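Local coordinates for NADH dehydrogenase, putative (Plasmodium falciparum, PDB 5JWC), which probably oxidises NADH and passes the electrons through its bound FAD to ubiquinone, as a single-polypeptide type II NADH dehydrogenase of the malaria parasite, at residues 151-164 with 287-299. Numbering follows the deposited sequence.
Sequences YAYFVKDIDDALKI and KLSYGLLIWASGL. With 4W0 (5-fluoro-3-methyl-2-{4-[4-(trifluoromethoxy)benzyl]phenyl}quinolin-4(1H)-one), chain K.
In I294 a chi1 of -66° puts CG1 anti to the carbonyl carbon and leaves CG2 anti to the backbone N, while V155, with CG1 anti to its own N (chi1 -159°), has CG2 anti to the carbonyl carbon. The two methyls meet at 3.4 Å, V155 CG2 to I294 CG2, nearer than such carbons normally sit. I164, from helix 158-174, comes down on the same isoleucine, its CG2 lying 3.8 Å from I294 CD1. On this face too, the L292 and Y153 side chains cross at about a right angle, and L292 CD1 comes to 3.6 Å from Y153 CD2. F154 and W295 go to the other face and run side by side; W295 CB sits in the plane of the phenyl ring, at its edge, 3.7 Å from F154 CD1, while the two rings remain oblique.

Between these layers the backbones pair in parallel. Y153 N bonds to L293 O (2.8 Å), and Y153 O takes W295 N at 2.7 Å. Beyond this two-bond match, waters continue the ladder: one links Y151 O to L293 N, a second joins V155 N to W295 O, and a third bridges V155 O and A296 O.

Strand 153-154 thus borders the five-stranded parallel sheet, next to 292-295, in what is probably the NADH-binding Rossmann-type domain. V155 belongs to the FAD pocket, and on the following helix I158 CG2 packs 3.8 Å from C18 of the quinolone inhibitor 4W0. Direct bonds hold the short strand at its middle, water mediates at both ends, and I164, packed on I294, joins the inhibitor-lining helix to strand 292-295.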
loop_
_atom_site.group_PDB
_atom_site.type_symbol
_atom_site.label_atom_id
_atom_site.label_comp_id
_atom_site.label_asym_id
_atom_site.label_seq_id
_atom_site.Cartn_x
_atom_site.Cartn_y
_atom_site.Cartn_z
ATOM N N TYR A 151 21.026 10.675 1.599
ATOM C CA TYR A 151 20.488 10.380 2.923
ATOM C C TYR A 151 19.095 10.936 3.223
ATOM O O TYR A 151 18.422 10.435 4.119
ATOM C CB TYR A 151 21.456 10.882 4.002
ATOM C CG TYR A 151 22.815 10.204 3.969
ATOM C CD1 TYR A 151 22.940 8.843 4.213
ATOM C CD2 TYR A 151 23.972 10.930 3.723
ATOM C CE1 TYR A 151 24.189 8.217 4.186
ATOM C CE2 TYR A 151 25.218 10.319 3.705
ATOM C CZ TYR A 151 25.319 8.968 3.938
ATOM O OH TYR A 151 26.560 8.369 3.915
ATOM N N ALA A 152 18.667 11.964 2.495
ATOM C CA ALA A 152 17.391 12.620 2.800
ATOM C C ALA A 152 16.222 11.967 2.064
ATOM O O ALA A 152 16.407 11.405 0.985
ATOM C CB ALA A 152 17.460 14.091 2.452
ATOM N N TYR A 153 15.026 12.064 2.647
ATOM C CA TYR A 153 13.792 11.629 1.990
ATOM C C TYR A 153 13.079 12.830 1.356
ATOM O O TYR A 153 12.796 13.817 2.044
ATOM C CB TYR A 153 12.859 10.946 2.998
ATOM C CG TYR A 153 13.366 9.599 3.457
ATOM C CD1 TYR A 153 12.791 8.420 2.988
ATOM C CD2 TYR A 153 14.425 9.504 4.347
ATOM C CE1 TYR A 153 13.258 7.192 3.393
ATOM C CE2 TYR A 153 14.896 8.275 4.762
ATOM C CZ TYR A 153 14.309 7.124 4.283
ATOM O OH TYR A 153 14.778 5.901 4.683
ATOM N N PHE A 154 12.779 12.742 0.062
ATOM C CA PHE A 154 12.033 13.797 -0.611
ATOM C C PHE A 154 10.532 13.615 -0.390
ATOM O O PHE A 154 10.099 12.556 0.069
ATOM C CB PHE A 154 12.343 13.810 -2.107
ATOM C CG PHE A 154 13.793 14.044 -2.423
ATOM C CD1 PHE A 154 14.593 14.772 -1.561
ATOM C CD2 PHE A 154 14.353 13.543 -3.589
ATOM C CE1 PHE A 154 15.937 14.996 -1.845
ATOM C CE2 PHE A 154 15.697 13.761 -3.881
ATOM C CZ PHE A 154 16.489 14.490 -3.001
ATOM N N VAL A 155 9.746 14.646 -0.717
ATOM C CA VAL A 155 8.298 14.587 -0.584
ATOM C C VAL A 155 7.633 15.064 -1.850
ATOM O O VAL A 155 6.996 16.116 -1.847
ATOM C CB VAL A 155 7.759 15.473 0.571
ATOM C CG1 VAL A 155 6.367 14.998 1.004
ATOM C CG2 VAL A 155 8.675 15.450 1.726
ATOM N N LYS A 156 7.761 14.325 -2.940
ATOM C CA LYS A 156 7.211 14.862 -4.176
ATOM C C LYS A 156 6.093 14.005 -4.753
ATOM O O LYS A 156 5.266 14.503 -5.513
ATOM C CB LYS A 156 8.314 15.066 -5.211
ATOM C CG LYS A 156 8.435 16.536 -5.642
ATOM C CD LYS A 156 8.988 16.648 -7.042
ATOM C CE LYS A 156 7.966 16.099 -8.004
ATOM N NZ LYS A 156 7.924 16.786 -9.275
ATOM N N ASP A 157 6.047 12.726 -4.385
ATOM C CA ASP A 157 5.034 11.851 -4.977
ATOM C C ASP A 157 4.578 10.788 -3.977
ATOM O O ASP A 157 5.075 10.718 -2.851
ATOM C CB ASP A 157 5.573 11.190 -6.263
ATOM C CG ASP A 157 4.493 10.997 -7.337
ATOM O OD1 ASP A 157 3.308 10.713 -7.000
ATOM O OD2 ASP A 157 4.843 11.142 -8.535
ATOM N N ILE A 158 3.605 9.985 -4.386
ATOM C CA ILE A 158 3.039 8.972 -3.509
ATOM C C ILE A 158 4.126 8.097 -2.878
ATOM O O ILE A 158 4.133 7.890 -1.659
ATOM C CB ILE A 158 2.049 8.084 -4.282
ATOM C CG1 ILE A 158 0.914 8.937 -4.854
ATOM C CG2 ILE A 158 1.505 6.987 -3.378
ATOM C CD1 ILE A 158 -0.009 9.510 -3.809
ATOM N N ASP A 159 5.044 7.586 -3.700
ATOM C CA ASP A 159 6.077 6.673 -3.207
ATOM C C ASP A 159 6.963 7.339 -2.141
ATOM O O ASP A 159 7.312 6.709 -1.146
ATOM C CB ASP A 159 6.947 6.163 -4.364
ATOM C CG ASP A 159 8.001 5.148 -3.909
ATOM O OD1 ASP A 159 9.202 5.327 -4.232
ATOM O OD2 ASP A 159 7.635 4.158 -3.235
ATOM N N ASP A 160 7.309 8.610 -2.356
ATOM C CA ASP A 160 8.100 9.374 -1.391
ATOM C C ASP A 160 7.420 9.407 -0.024
ATOM O O ASP A 160 8.047 9.162 1.003
ATOM C CB ASP A 160 8.301 10.823 -1.849
ATOM C CG ASP A 160 9.096 10.943 -3.137
ATOM O OD1 ASP A 160 9.802 9.990 -3.511
ATOM O OD2 ASP A 160 9.027 12.022 -3.757
ATOM N N ALA A 161 6.136 9.740 -0.010
ATOM C CA ALA A 161 5.416 9.889 1.255
ATOM C C ALA A 161 5.342 8.563 2.008
ATOM O O ALA A 161 5.479 8.522 3.229
ATOM C CB ALA A 161 4.029 10.434 1.010
ATOM N N LEU A 162 5.134 7.475 1.274
ATOM C CA LEU A 162 5.024 6.162 1.902
ATOM C C LEU A 162 6.363 5.659 2.478
ATOM O O LEU A 162 6.390 4.964 3.483
ATOM C CB LEU A 162 4.454 5.156 0.896
ATOM C CG LEU A 162 3.062 5.602 0.425
ATOM C CD1 LEU A 162 2.549 4.673 -0.603
ATOM C CD2 LEU A 162 2.062 5.643 1.564
ATOM N N LYS A 163 7.467 6.004 1.832
ATOM C CA LYS A 163 8.779 5.617 2.329
ATOM C C LYS A 163 9.106 6.381 3.599
ATOM O O LYS A 163 9.714 5.843 4.528
ATOM C CB LYS A 163 9.825 5.881 1.253
ATOM C CG LYS A 163 9.768 4.855 0.156
ATOM C CD LYS A 163 10.769 5.146 -0.948
ATOM C CE LYS A 163 10.808 3.967 -1.920
ATOM N NZ LYS A 163 10.962 2.690 -1.154
ATOM N N ILE A 164 8.696 7.646 3.634
ATOM C CA ILE A 164 8.859 8.455 4.823
ATOM C C ILE A 164 8.085 7.843 5.980
ATOM O O ILE A 164 8.633 7.640 7.067
ATOM C CB ILE A 164 8.390 9.893 4.570
ATOM C CG1 ILE A 164 9.440 10.621 3.722
ATOM C CG2 ILE A 164 8.164 10.613 5.886
ATOM C CD1 ILE A 164 8.986 11.977 3.218
ATOM N N LYS A 287 25.862 21.252 14.515
ATOM C CA LYS A 287 25.813 19.866 14.074
ATOM C C LYS A 287 24.666 19.234 14.836
ATOM O O LYS A 287 24.549 19.439 16.045
ATOM C CB LYS A 287 27.139 19.149 14.353
ATOM C CG LYS A 287 27.246 17.713 13.833
ATOM C CD LYS A 287 28.630 17.147 14.144
ATOM C CE LYS A 287 28.682 15.624 14.050
ATOM N NZ LYS A 287 27.752 14.933 14.990
ATOM N N LEU A 288 23.793 18.520 14.131
ATOM C CA LEU A 288 22.598 17.924 14.733
ATOM C C LEU A 288 22.497 16.447 14.371
ATOM O O LEU A 288 22.628 16.097 13.195
ATOM C CB LEU A 288 21.335 18.634 14.242
ATOM C CG LEU A 288 20.715 19.770 15.036
ATOM C CD1 LEU A 288 21.749 20.804 15.349
ATOM C CD2 LEU A 288 19.598 20.392 14.210
ATOM N N SER A 289 22.230 15.594 15.358
ATOM C CA SER A 289 21.951 14.190 15.066
ATOM C C SER A 289 20.518 14.033 14.570
ATOM O O SER A 289 19.645 14.857 14.881
ATOM C CB SER A 289 22.182 13.313 16.296
ATOM O OG SER A 289 23.548 13.307 16.645
ATOM N N TYR A 290 20.283 12.998 13.770
ATOM C CA TYR A 290 18.939 12.758 13.244
ATOM C C TYR A 290 18.708 11.286 12.922
ATOM O O TYR A 290 19.654 10.569 12.613
ATOM C CB TYR A 290 18.704 13.590 11.986
ATOM C CG TYR A 290 19.358 13.036 10.742
ATOM C CD1 TYR A 290 20.678 13.333 10.425
ATOM C CD2 TYR A 290 18.652 12.209 9.879
ATOM C CE1 TYR A 290 21.269 12.821 9.282
ATOM C CE2 TYR A 290 19.233 11.693 8.742
ATOM C CZ TYR A 290 20.540 12.006 8.442
ATOM O OH TYR A 290 21.119 11.501 7.298
ATOM N N GLY A 291 17.447 10.857 12.947
ATOM C CA GLY A 291 17.080 9.531 12.484
ATOM C C GLY A 291 16.362 9.537 11.143
ATOM O O GLY A 291 16.482 8.604 10.352
ATOM N N LEU A 292 15.609 10.598 10.889
ATOM C CA LEU A 292 14.868 10.738 9.643
ATOM C C LEU A 292 14.966 12.180 9.175
ATOM O O LEU A 292 14.569 13.092 9.907
ATOM C CB LEU A 292 13.400 10.323 9.853
ATOM C CG LEU A 292 12.322 10.627 8.801
ATOM C CD1 LEU A 292 12.672 10.044 7.443
ATOM C CD2 LEU A 292 10.956 10.090 9.273
ATOM N N LEU A 293 15.497 12.380 7.973
ATOM C CA LEU A 293 15.661 13.716 7.405
ATOM C C LEU A 293 14.758 13.869 6.188
ATOM O O LEU A 293 14.883 13.126 5.216
ATOM C CB LEU A 293 17.115 13.978 7.006
ATOM C CG LEU A 293 17.445 15.341 6.388
ATOM C CD1 LEU A 293 17.166 16.468 7.372
ATOM C CD2 LEU A 293 18.912 15.359 5.957
ATOM N N ILE A 294 13.848 14.835 6.248
ATOM C CA ILE A 294 12.881 15.039 5.182
ATOM C C ILE A 294 13.184 16.336 4.444
ATOM O O ILE A 294 13.242 17.406 5.051
ATOM C CB ILE A 294 11.448 15.046 5.740
ATOM C CG1 ILE A 294 11.108 13.659 6.273
ATOM C CG2 ILE A 294 10.424 15.464 4.670
ATOM C CD1 ILE A 294 9.990 13.640 7.302
ATOM N N TRP A 295 13.394 16.233 3.134
ATOM C CA TRP A 295 13.729 17.390 2.316
ATOM C C TRP A 295 12.480 17.885 1.580
ATOM O O TRP A 295 12.076 17.318 0.564
ATOM C CB TRP A 295 14.836 17.031 1.318
ATOM C CG TRP A 295 15.626 18.198 0.812
ATOM C CD1 TRP A 295 15.437 18.888 -0.369
ATOM C CD2 TRP A 295 16.749 18.804 1.453
ATOM N NE1 TRP A 295 16.377 19.889 -0.481
ATOM C CE2 TRP A 295 17.196 19.849 0.616
ATOM C CE3 TRP A 295 17.428 18.561 2.650
ATOM C CZ2 TRP A 295 18.285 20.647 0.950
ATOM C CZ3 TRP A 295 18.515 19.354 2.969
ATOM C CH2 TRP A 295 18.927 20.380 2.128
ATOM N N ALA A 296 11.865 18.947 2.092
ATOM C CA ALA A 296 10.514 19.282 1.662
ATOM C C ALA A 296 10.497 20.345 0.581
ATOM O O ALA A 296 9.434 20.688 0.072
ATOM C CB ALA A 296 9.671 19.739 2.863
ATOM N N SER A 297 11.678 20.823 0.210
ATOM C CA SER A 297 11.828 21.994 -0.645
ATOM C C SER A 297 12.728 21.747 -1.859
ATOM O O SER A 297 13.646 20.934 -1.811
ATOM C CB SER A 297 12.388 23.153 0.189
ATOM O OG SER A 297 13.515 22.726 0.961
ATOM N N GLY A 298 12.447 22.450 -2.954
ATOM C CA GLY A 298 13.353 22.488 -4.088
ATOM C C GLY A 298 12.900 21.858 -5.394
ATOM O O GLY A 298 12.693 20.642 -5.492
ATOM N N LEU A 299 12.789 22.702 -6.417
ATOM C CA LEU A 299 12.454 22.271 -7.769
ATOM C C LEU A 299 13.636 22.441 -8.717
ATOM O O LEU A 299 14.361 23.430 -8.648
ATOM C CB LEU A 299 11.276 23.069 -8.313
ATOM C CG LEU A 299 9.871 22.879 -7.743
ATOM C CD1 LEU A 299 8.894 23.586 -8.667
ATOM C CD2 LEU A 299 9.532 21.408 -7.602
HETATM C C1 4W0 K . -5.081 -4.655 -2.920
HETATM C C2 4W0 K . -3.979 -3.800 -3.070
HETATM C C3 4W0 K . -4.187 -2.409 -3.038
HETATM C C4 4W0 K . -5.468 -1.840 -2.858
HETATM C C5 4W0 K . -6.554 -2.705 -2.709
HETATM C C6 4W0 K . -6.372 -4.094 -2.739
HETATM O O1 4W0 K . 5.477 3.875 -7.130
HETATM C C7 4W0 K . -5.669 -0.341 -2.836
HETATM C C8 4W0 K . -4.509 0.522 -2.983
HETATM C C9 4W0 K . -3.186 -0.116 -3.189
HETATM C C10 4W0 K . -1.892 0.609 -3.279
HETATM C C11 4W0 K . -1.584 1.367 -2.151
HETATM C C12 4W0 K . -0.403 2.067 -2.102
HETATM C C13 4W0 K . 0.459 1.945 -3.164
HETATM C C14 4W0 K . 0.186 1.156 -4.276
HETATM C C15 4W0 K . -1.009 0.470 -4.326
HETATM O O2 4W0 K . -6.773 0.165 -2.692
HETATM N N 4W0 K . -3.020 -1.533 -3.189
HETATM C C16 4W0 K . 1.733 2.704 -2.998
HETATM C C17 4W0 K . 2.671 2.996 -4.126
HETATM C C18 4W0 K . 2.276 3.742 -5.225
HETATM C C19 4W0 K . 3.203 4.034 -6.218
HETATM C C20 4W0 K . 4.518 3.592 -6.113
HETATM C C21 4W0 K . 4.902 2.861 -4.988
HETATM C C22 4W0 K . 3.984 2.568 -3.993
HETATM C C23 4W0 K . -4.701 2.025 -2.937
HETATM F F1 4W0 K . -7.763 -2.198 -2.545
HETATM C C24 4W0 K . 5.345 3.381 -8.466
HETATM F F2 4W0 K . 4.542 2.306 -8.423
HETATM F F3 4W0 K . 6.542 3.007 -8.965
HETATM F F4 4W0 K . 4.911 4.352 -9.311
HETATM O O HOH W 1 16.753 10.285 6.688
HETATM O O HOH W 2 10.751 17.163 -1.717
HETATM O O HOH W 3 7.945 18.800 -1.939
#